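Local coordinates for protein SAM-dependent methyltransferase (Streptococcus pneumoniae, PDB 3KR9) that probably transfers a methyl group from S-adenosylmethionine to N1 of adenine 22 in tRNA, at residues A[41-46]-A[67-72]. Residues are numbered along the deposited sequence; the frame is centred on the assembly and turned at random.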
loop_
_atom_site.group_PDB
_atom_site.type_symbol
_atom_site.label_atom_id
_atom_site.label_comp_id
_atom_site.label_asym_id
_atom_site.label_seq_id
_atom_site.Cartn_x
_atom_site.Cartn_y
_atom_site.Cartn_z
ATOM N N SER A 41 -18.372 10.096 -0.442
ATOM C CA SER A 41 -18.984 8.824 -0.094
ATOM C C SER A 41 -17.977 7.722 -0.314
ATOM O O SER A 41 -16.930 7.939 -0.901
ATOM C CB SER A 41 -20.210 8.555 -0.926
ATOM O OG SER A 41 -19.856 8.467 -2.304
ATOM N N ALA A 42 -18.315 6.525 0.146
ATOM C CA ALA A 42 -17.366 5.442 0.115
ATOM C C ALA A 42 -18.075 4.086 0.094
ATOM O O ALA A 42 -19.300 3.979 0.303
ATOM C CB ALA A 42 -16.381 5.547 1.286
ATOM N N ILE A 43 -17.305 3.081 -0.309
ATOM C CA ILE A 43 -17.666 1.708 -0.222
ATOM C C ILE A 43 -16.524 1.101 0.606
ATOM O O ILE A 43 -15.370 1.395 0.338
ATOM C CB ILE A 43 -17.727 1.068 -1.631
ATOM C CG1 ILE A 43 -18.897 1.665 -2.410
ATOM C CG2 ILE A 43 -17.961 -0.397 -1.524
ATOM C CD1 ILE A 43 -18.785 1.434 -3.916
ATOM N N ALA A 44 -16.859 0.321 1.636
ATOM C CA ALA A 44 -15.918 -0.448 2.432
ATOM C C ALA A 44 -16.118 -1.937 2.060
ATOM O O ALA A 44 -17.165 -2.505 2.375
ATOM C CB ALA A 44 -16.209 -0.247 3.966
ATOM N N GLY A 45 -15.129 -2.553 1.418
ATOM C CA GLY A 45 -15.233 -3.958 1.033
ATOM C C GLY A 45 -14.688 -4.812 2.144
ATOM O O GLY A 45 -13.712 -4.448 2.751
ATOM N N GLU A 46 -15.339 -5.937 2.440
ATOM C CA GLU A 46 -14.865 -6.856 3.447
ATOM C C GLU A 46 -15.080 -8.306 2.926
ATOM O O GLU A 46 -16.157 -8.627 2.459
ATOM C CB GLU A 46 -15.706 -6.710 4.753
ATOM C CG GLU A 46 -15.723 -5.306 5.382
ATOM C CD GLU A 46 -14.376 -4.902 5.943
ATOM O OE1 GLU A 46 -13.467 -5.765 6.013
ATOM O OE2 GLU A 46 -14.210 -3.705 6.338
ATOM N N LYS A 67 -24.044 7.330 3.088
ATOM C CA LYS A 67 -22.794 7.785 2.473
ATOM C C LYS A 67 -21.720 6.705 2.401
ATOM O O LYS A 67 -20.755 6.834 1.646
ATOM C CB LYS A 67 -22.220 8.997 3.236
ATOM C CG LYS A 67 -23.169 10.215 3.305
ATOM C CD LYS A 67 -22.358 11.479 3.562
ATOM C CE LYS A 67 -23.166 12.733 3.323
ATOM N NZ LYS A 67 -24.239 12.408 2.366
ATOM N N ILE A 68 -21.869 5.655 3.197
ATOM C CA ILE A 68 -20.935 4.531 3.144
ATOM C C ILE A 68 -21.663 3.203 3.045
ATOM O O ILE A 68 -22.414 2.809 3.974
ATOM C CB ILE A 68 -19.998 4.538 4.375
ATOM C CG1 ILE A 68 -19.329 5.907 4.521
ATOM C CG2 ILE A 68 -18.971 3.360 4.361
ATOM C CD1 ILE A 68 -18.509 6.023 5.833
ATOM N N GLN A 69 -21.451 2.523 1.905
ATOM C CA GLN A 69 -21.937 1.150 1.710
ATOM C C GLN A 69 -20.881 0.191 2.149
ATOM O O GLN A 69 -19.657 0.429 1.921
ATOM C CB GLN A 69 -22.276 0.873 0.239
ATOM C CG GLN A 69 -23.447 1.705 -0.289
ATOM C CD GLN A 69 -23.500 1.638 -1.795
ATOM O OE1 GLN A 69 -24.018 0.662 -2.374
ATOM N NE2 GLN A 69 -22.887 2.610 -2.437
ATOM N N VAL A 70 -21.335 -0.909 2.759
ATOM C CA VAL A 70 -20.451 -1.979 3.205
ATOM C C VAL A 70 -20.858 -3.233 2.419
ATOM O O VAL A 70 -22.048 -3.585 2.366
ATOM C CB VAL A 70 -20.553 -2.279 4.718
ATOM C CG1 VAL A 70 -19.427 -3.300 5.145
ATOM C CG2 VAL A 70 -20.474 -0.978 5.528
ATOM N N ARG A 71 -19.889 -3.846 1.758
ATOM C CA ARG A 71 -20.191 -4.965 0.889
ATOM C C ARG A 71 -19.306 -6.140 1.233
ATOM O O ARG A 71 -18.090 -5.953 1.540
ATOM C CB ARG A 71 -19.988 -4.541 -0.570
ATOM C CG ARG A 71 -20.958 -3.482 -1.039
ATOM C CD ARG A 71 -20.606 -3.014 -2.445
ATOM N NE ARG A 71 -21.610 -2.087 -2.968
ATOM C CZ ARG A 71 -21.464 -1.431 -4.118
ATOM N NH1 ARG A 71 -20.379 -1.650 -4.853
ATOM N NH2 ARG A 71 -22.401 -0.595 -4.559
ATOM N N LEU A 72 -19.919 -7.343 1.205
ATOM C CA LEU A 72 -19.253 -8.566 1.504
ATOM C C LEU A 72 -18.781 -9.139 0.160
ATOM O O LEU A 72 -19.614 -9.545 -0.630
ATOM C CB LEU A 72 -20.301 -9.538 2.112
ATOM C CG LEU A 72 -19.716 -10.905 2.350
ATOM C CD1 LEU A 72 -18.627 -10.774 3.466
ATOM C CD2 LEU A 72 -20.871 -11.906 2.718
HETATM O O HOH W 1 -21.358 4.668 -0.914
#
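Ala-44 is gripped on both its polar backbone atoms by the neighbouring strand: its N donates to Gln-69 O at 2.8 Å with an N-H...O angle of 165°, and its O receives Arg-71 N at 3.1 Å. Five such bonds, running from Ala-42 N to Lys-67 O at one end and from Glu-46 N to Arg-71 O at the other, establish a parallel pairing in register, with strand axes inclined by 18°. The face carrying Ala-42, Ala-44, Ile-68 and Val-70 is buried by helices rather than by close meeting of its own side chains: Ala-42 CB and Ile-68 CG1 touch loosely at 4.4 Å, while helix 28-35 covers Ala-42 and Ile-68 and helix 49-61 covers Val-70 and Glu-46. That second helix links the two strands in a beta-alpha-beta unit at the margin of the class I Rossmann-like methyltransferase sheet. Strand 68-72 is the outermost strand here, whereas strand 39-46 also bonds to strand 17-22 on its other flank. The tightly packed side chains are on the other face, where Ile-43 CD1 lies over one face of the Arg-71 guanidinium, 3.6 Å from Arg-71 NH1, and Ile-43 CG2 meets the aliphatic CD. Extended from CG to NE, the arginine chain carries its head group to this methyl; Arg-71 NH1 is hydrogen-bonded to Ala-78 O and salt-bridged to Asp-83, and Arg-71 NH2 donates to Gln-69 OE1 at 3.0 Å from above the carbonyl plane. Exposed Gln-69 marks the solvent side, where Gln-69 NE2 donates to water 1 at 3.0 Å.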